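Local coordinates for uncharacterized protein (Bacteroides thetaiotaomicron, PDB 4QNI), which is of unknown function but is probably a two-domain lipoprotein that helps a gut Bacteroides bind nutrients, at residues A[295-298]-A[304-307]; A[245-250]-A[287-292]. All coordinates share one frame; numbering follows the deposited sequence.

Contact 1. Residues A[295-298]-A[304-307]; sequences YFNY and TIIR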
loop_
_atom_site.group_PDB
_atom_site.type_symbol
_atom_site.label_atom_id
_atom_site.label_comp_id
_atom_site.label_asym_id
_atom_site.label_seq_id
_atom_site.Cartn_x
_atom_site.Cartn_y
_atom_site.Cartn_z
ATOM N N TYR A 295 15.432 -9.339 -40.366
ATOM C CA TYR A 295 15.751 -10.644 -39.818
ATOM C C TYR A 295 17.063 -10.609 -39.031
ATOM O O TYR A 295 18.001 -9.934 -39.454
ATOM C CB TYR A 295 15.914 -11.644 -40.952
ATOM C CG TYR A 295 14.676 -11.924 -41.757
ATOM C CD1 TYR A 295 14.356 -11.149 -42.871
ATOM C CD2 TYR A 295 13.898 -13.049 -41.502
ATOM C CE1 TYR A 295 13.243 -11.442 -43.662
ATOM C CE2 TYR A 295 12.808 -13.370 -42.305
ATOM C CZ TYR A 295 12.473 -12.553 -43.375
ATOM O OH TYR A 295 11.397 -12.861 -44.165
ATOM N N PHE A 296 17.168 -11.402 -37.954
ATOM C CA PHE A 296 18.421 -11.534 -37.201
ATOM C C PHE A 296 18.427 -12.846 -36.436
ATOM O O PHE A 296 17.362 -13.407 -36.171
ATOM C CB PHE A 296 18.656 -10.335 -36.244
ATOM C CG PHE A 296 17.882 -10.394 -34.953
ATOM C CD1 PHE A 296 16.548 -10.009 -34.905
ATOM C CD2 PHE A 296 18.488 -10.841 -33.779
ATOM C CE1 PHE A 296 15.831 -10.068 -33.711
ATOM C CE2 PHE A 296 17.768 -10.906 -32.584
ATOM C CZ PHE A 296 16.448 -10.504 -32.556
ATOM N N ASN A 297 19.620 -13.288 -36.014
ATOM C CA ASN A 297 19.796 -14.499 -35.223
ATOM C C ASN A 297 20.055 -14.167 -33.767
ATOM O O ASN A 297 21.004 -13.439 -33.454
ATOM C CB ASN A 297 20.966 -15.344 -35.754
ATOM C CG ASN A 297 20.814 -15.856 -37.165
ATOM O OD1 ASN A 297 19.736 -16.266 -37.594
ATOM N ND2 ASN A 297 21.918 -15.911 -37.894
ATOM N N TYR A 298 19.209 -14.670 -32.874
ATOM C CA TYR A 298 19.450 -14.535 -31.451
ATOM C C TYR A 298 20.167 -15.828 -31.027
ATOM O O TYR A 298 19.756 -16.916 -31.449
ATOM C CB TYR A 298 18.175 -14.265 -30.637
ATOM C CG TYR A 298 18.471 -14.171 -29.159
ATOM C CD1 TYR A 298 19.255 -13.140 -28.651
ATOM C CD2 TYR A 298 18.060 -15.171 -28.278
ATOM C CE1 TYR A 298 19.625 -13.106 -27.307
ATOM C CE2 TYR A 298 18.393 -15.122 -26.920
ATOM C CZ TYR A 298 19.183 -14.093 -26.444
ATOM O OH TYR A 298 19.531 -14.043 -25.114
ATOM N N THR A 304 23.024 -22.710 -30.383
ATOM C CA THR A 304 21.577 -22.475 -30.435
ATOM C C THR A 304 21.350 -21.166 -31.165
ATOM O O THR A 304 21.775 -20.108 -30.691
ATOM C CB THR A 304 20.944 -22.477 -29.028
ATOM O OG1 THR A 304 21.214 -23.721 -28.393
ATOM C CG2 THR A 304 19.427 -22.239 -29.067
ATOM N N ILE A 305 20.719 -21.247 -32.337
ATOM C CA ILE A 305 20.409 -20.102 -33.198
ATOM C C ILE A 305 18.886 -20.036 -33.428
ATOM O O ILE A 305 18.304 -20.959 -34.017
ATOM C CB ILE A 305 21.180 -20.152 -34.568
ATOM C CG1 ILE A 305 22.644 -20.706 -34.512
ATOM C CG2 ILE A 305 21.071 -18.867 -35.357
ATOM C CD1 ILE A 305 23.740 -19.947 -33.643
ATOM N N ILE A 306 18.256 -18.936 -32.971
ATOM C CA ILE A 306 16.831 -18.638 -33.149
ATOM C C ILE A 306 16.724 -17.434 -34.073
ATOM O O ILE A 306 16.956 -16.301 -33.638
ATOM C CB ILE A 306 16.071 -18.399 -31.817
ATOM C CG1 ILE A 306 16.404 -19.466 -30.755
ATOM C CG2 ILE A 306 14.555 -18.285 -32.077
ATOM C CD1 ILE A 306 16.105 -19.038 -29.374
ATOM N N ARG A 307 16.387 -17.687 -35.347
ATOM C CA ARG A 307 16.264 -16.642 -36.356
ATOM C C ARG A 307 14.893 -15.972 -36.280
ATOM O O ARG A 307 13.860 -16.607 -36.521
ATOM C CB ARG A 307 16.532 -17.196 -37.752
ATOM C CG ARG A 307 16.560 -16.101 -38.803
ATOM C CD ARG A 307 17.415 -16.515 -39.974
ATOM N NE ARG A 307 17.629 -15.426 -40.925
ATOM C CZ ARG A 307 18.542 -14.471 -40.791
ATOM N NH1 ARG A 307 19.325 -14.438 -39.717
ATOM N NH2 ARG A 307 18.683 -13.545 -41.728
#
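Ile305 meets Asn297 where the second strand of a beta hairpin is about to begin. Its CG2 methyl, 3.5 Å from Asn297 CG, lies against the root of the amide. The CG2 branch is anti to the backbone N, which turns it to the Asn297 side. Ile306 then pairs with Tyr298 as an antiparallel hydrogen-bonded pair. Ile306 N gives a bond of 2.9 Å to Tyr298 O, and it is almost straight. Tyr298 N returns one of 2.9 Å to Ile306 O. On the sheet face carrying these two side chains, Ile306 CD1 comes to the edge of the Tyr298 ring, at a loose 4.5 Å from CD2. Pro280 of the second subunit packs on both residues.

Arg307 faces Asn297 in a non-hydrogen-bonded pair, with CA atoms 4.3 Å apart. Its side chain leaves with CG anti to the backbone N (chi1 -174°) and runs extended to NE. This lays the methylenes of Arg307 along Asn297 OD1. NH1 then bonds to OD1 at 2.8 Å. The oxygen lies in the guanidinium plane, but NH1 comes from well above the amide's carbonyl plane rather than on a lone pair; the two flat groups are turned 60° apart. One guanidinium face lies against Tyr295 CB, which is 3.4 Å from Arg307 NH2, and reaches the Phe296 amide N. On the backbone, Arg307 CA makes a CA-H...O contact with Phe296 O.

Arg307 NH1 also bonds to Gly258 O, so two oxygens grip one nitrogen. The guanidinium thereby links the hairpin to Gly258, just before strand 260-275. The Asn297 bond should restrict rotation of both the amide and the guanidinium, and the two neutral oxygens probably help stabilise the positive charge.

Contact 2. Residues A[245-250]-A[287-292]; sequences GSVTIS and VIINNV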
loop_
_atom_site.group_PDB
_atom_site.type_symbol
_atom_site.label_atom_id
_atom_site.label_comp_id
_atom_site.label_asym_id
_atom_site.label_seq_id
_atom_site.Cartn_x
_atom_site.Cartn_y
_atom_site.Cartn_z
ATOM N N GLY A 245 10.142 11.274 -44.146
ATOM C CA GLY A 245 11.201 10.819 -45.033
ATOM C C GLY A 245 11.443 9.347 -44.850
ATOM O O GLY A 245 10.654 8.662 -44.202
ATOM N N SER A 246 12.510 8.847 -45.440
ATOM C CA SER A 246 12.859 7.439 -45.304
ATOM C C SER A 246 13.611 7.245 -44.012
ATOM O O SER A 246 14.055 8.223 -43.398
ATOM C CB SER A 246 13.727 6.996 -46.485
ATOM O OG SER A 246 15.020 7.567 -46.345
ATOM N N VAL A 247 13.791 5.974 -43.619
ATOM C CA VAL A 247 14.586 5.556 -42.469
ATOM C C VAL A 247 15.655 4.563 -42.993
ATOM O O VAL A 247 15.351 3.698 -43.823
ATOM C CB VAL A 247 13.713 4.968 -41.318
ATOM C CG1 VAL A 247 14.570 4.434 -40.162
ATOM C CG2 VAL A 247 12.711 6.007 -40.796
ATOM N N THR A 248 16.909 4.725 -42.555
ATOM C CA THR A 248 17.974 3.777 -42.866
ATOM C C THR A 248 18.126 2.878 -41.645
ATOM O O THR A 248 18.468 3.355 -40.559
ATOM C CB THR A 248 19.275 4.480 -43.250
ATOM O OG1 THR A 248 19.014 5.323 -44.379
ATOM C CG2 THR A 248 20.432 3.471 -43.562
ATOM N N ILE A 249 17.819 1.592 -41.812
ATOM C CA ILE A 249 17.946 0.606 -40.749
ATOM C C ILE A 249 19.243 -0.151 -40.974
ATOM O O ILE A 249 19.445 -0.715 -42.043
ATOM C CB ILE A 249 16.722 -0.343 -40.647
ATOM C CG1 ILE A 249 15.414 0.432 -40.364
ATOM C CG2 ILE A 249 16.973 -1.396 -39.573
ATOM C CD1 ILE A 249 14.092 -0.476 -40.295
ATOM N N SER A 250 20.129 -0.149 -39.990
ATOM C CA SER A 250 21.387 -0.866 -40.127
ATOM C C SER A 250 21.804 -1.509 -38.805
ATOM O O SER A 250 21.176 -1.306 -37.752
ATOM C CB SER A 250 22.488 0.059 -40.639
ATOM O OG SER A 250 22.672 1.143 -39.750
ATOM N N VAL A 287 5.533 9.914 -33.604
ATOM C CA VAL A 287 6.544 9.549 -34.581
ATOM C C VAL A 287 6.099 8.184 -35.068
ATOM O O VAL A 287 6.057 7.255 -34.263
ATOM C CB VAL A 287 8.007 9.579 -34.077
ATOM C CG1 VAL A 287 8.972 9.129 -35.184
ATOM C CG2 VAL A 287 8.384 10.972 -33.568
ATOM N N ILE A 288 5.692 8.058 -36.338
ATOM C CA ILE A 288 5.259 6.758 -36.843
ATOM C C ILE A 288 6.316 6.205 -37.797
ATOM O O ILE A 288 6.634 6.860 -38.780
ATOM C CB ILE A 288 3.871 6.889 -37.517
ATOM C CG1 ILE A 288 2.814 7.306 -36.456
ATOM C CG2 ILE A 288 3.461 5.599 -38.264
ATOM C CD1 ILE A 288 1.497 7.697 -37.014
ATOM N N ILE A 289 6.849 5.008 -37.533
ATOM C CA ILE A 289 7.833 4.402 -38.459
ATOM C C ILE A 289 7.159 3.230 -39.113
ATOM O O ILE A 289 6.755 2.304 -38.428
ATOM C CB ILE A 289 9.201 4.005 -37.803
ATOM C CG1 ILE A 289 9.822 5.167 -36.989
ATOM C CG2 ILE A 289 10.201 3.452 -38.858
ATOM C CD1 ILE A 289 10.945 4.686 -36.028
ATOM N N ASN A 290 7.021 3.266 -40.428
ATOM C CA ASN A 290 6.359 2.211 -41.181
ATOM C C ASN A 290 7.332 1.324 -41.907
ATOM O O ASN A 290 8.440 1.743 -42.228
ATOM C CB ASN A 290 5.383 2.812 -42.193
ATOM C CG ASN A 290 4.199 3.500 -41.580
ATOM O OD1 ASN A 290 3.970 4.691 -41.786
ATOM N ND2 ASN A 290 3.421 2.766 -40.815
ATOM N N ASN A 291 6.881 0.099 -42.202
ATOM C CA ASN A 291 7.575 -0.925 -42.977
ATOM C C ASN A 291 8.937 -1.325 -42.408
ATOM O O ASN A 291 9.909 -1.501 -43.149
ATOM C CB ASN A 291 7.697 -0.508 -44.458
ATOM C CG ASN A 291 6.347 -0.409 -45.092
ATOM O OD1 ASN A 291 5.542 -1.331 -45.002
ATOM N ND2 ASN A 291 6.041 0.734 -45.672
ATOM N N VAL A 292 8.977 -1.522 -41.098
ATOM C CA VAL A 292 10.151 -2.050 -40.428
ATOM C C VAL A 292 10.113 -3.532 -40.789
ATOM O O VAL A 292 9.109 -4.186 -40.556
ATOM C CB VAL A 292 10.135 -1.780 -38.908
ATOM C CG1 VAL A 292 11.325 -2.430 -38.230
ATOM C CG2 VAL A 292 10.083 -0.288 -38.609
#
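Val247 touches Ile289, and Ile249 touches Val292. Both contacts are apolar, and all four residues are buried. In the first pair Val247 CG2 meets Ile289 CG2 at 4.1 Å, methyl against methyl. The second pair is reached by a longer arm. The extended CG1 arm of Ile249 (chi2 178°) carries CD1 to 4.0 Å from Val292 CG1. In each pair the side chains cross at about a right angle, and the contact is made through methyl groups alone.

No hydrogen bond joins the two segments. Their backbones stay well apart, with Val247 CA 7.9 Å from Ile289 CA. The backbone of 245-250 bonds instead to its flanking strands, at Asn240 and Ala238 on one and at Phe269 and Pro267 on the other.

Neighbouring apolar residues extend the packing. Phe269 lies on Val247, Phe237 and Leu261 on Ile249, and Phe239, Leu314 and Tyr175 on Ile289. No other chain of the assembly touches either segment.

Strands 244-250 and 282-298 belong to one ten-stranded antiparallel sheet, separated in its order by strand 260-275. Packing between next-nearest strands across the concave side is consistent with a strongly curved, perhaps barrel-like sheet; Tyr175 of strand 173-176, far away in the strand order, also reaches Ile289.

Well after the N-terminal sheets, the chain runs through strands 244-250, 260-275 and 282-298 in turn. Contact 2 closes this excursion, 37 residues apart at its nearest ends, by packing the first of the three strands on the last. That last strand turns sharply between 287-292 and 295-298. After a five-residue connection the chain returns at 304-307, where contact 1 closes the short hairpin of strands 282-298 and 306-321. The two contacts thus stand in series, neither enclosing nor crossing the other, with centres about 22 Å apart. Strand 282-298 serves both: its middle meets the buried interior, and its end pairs with the next strand.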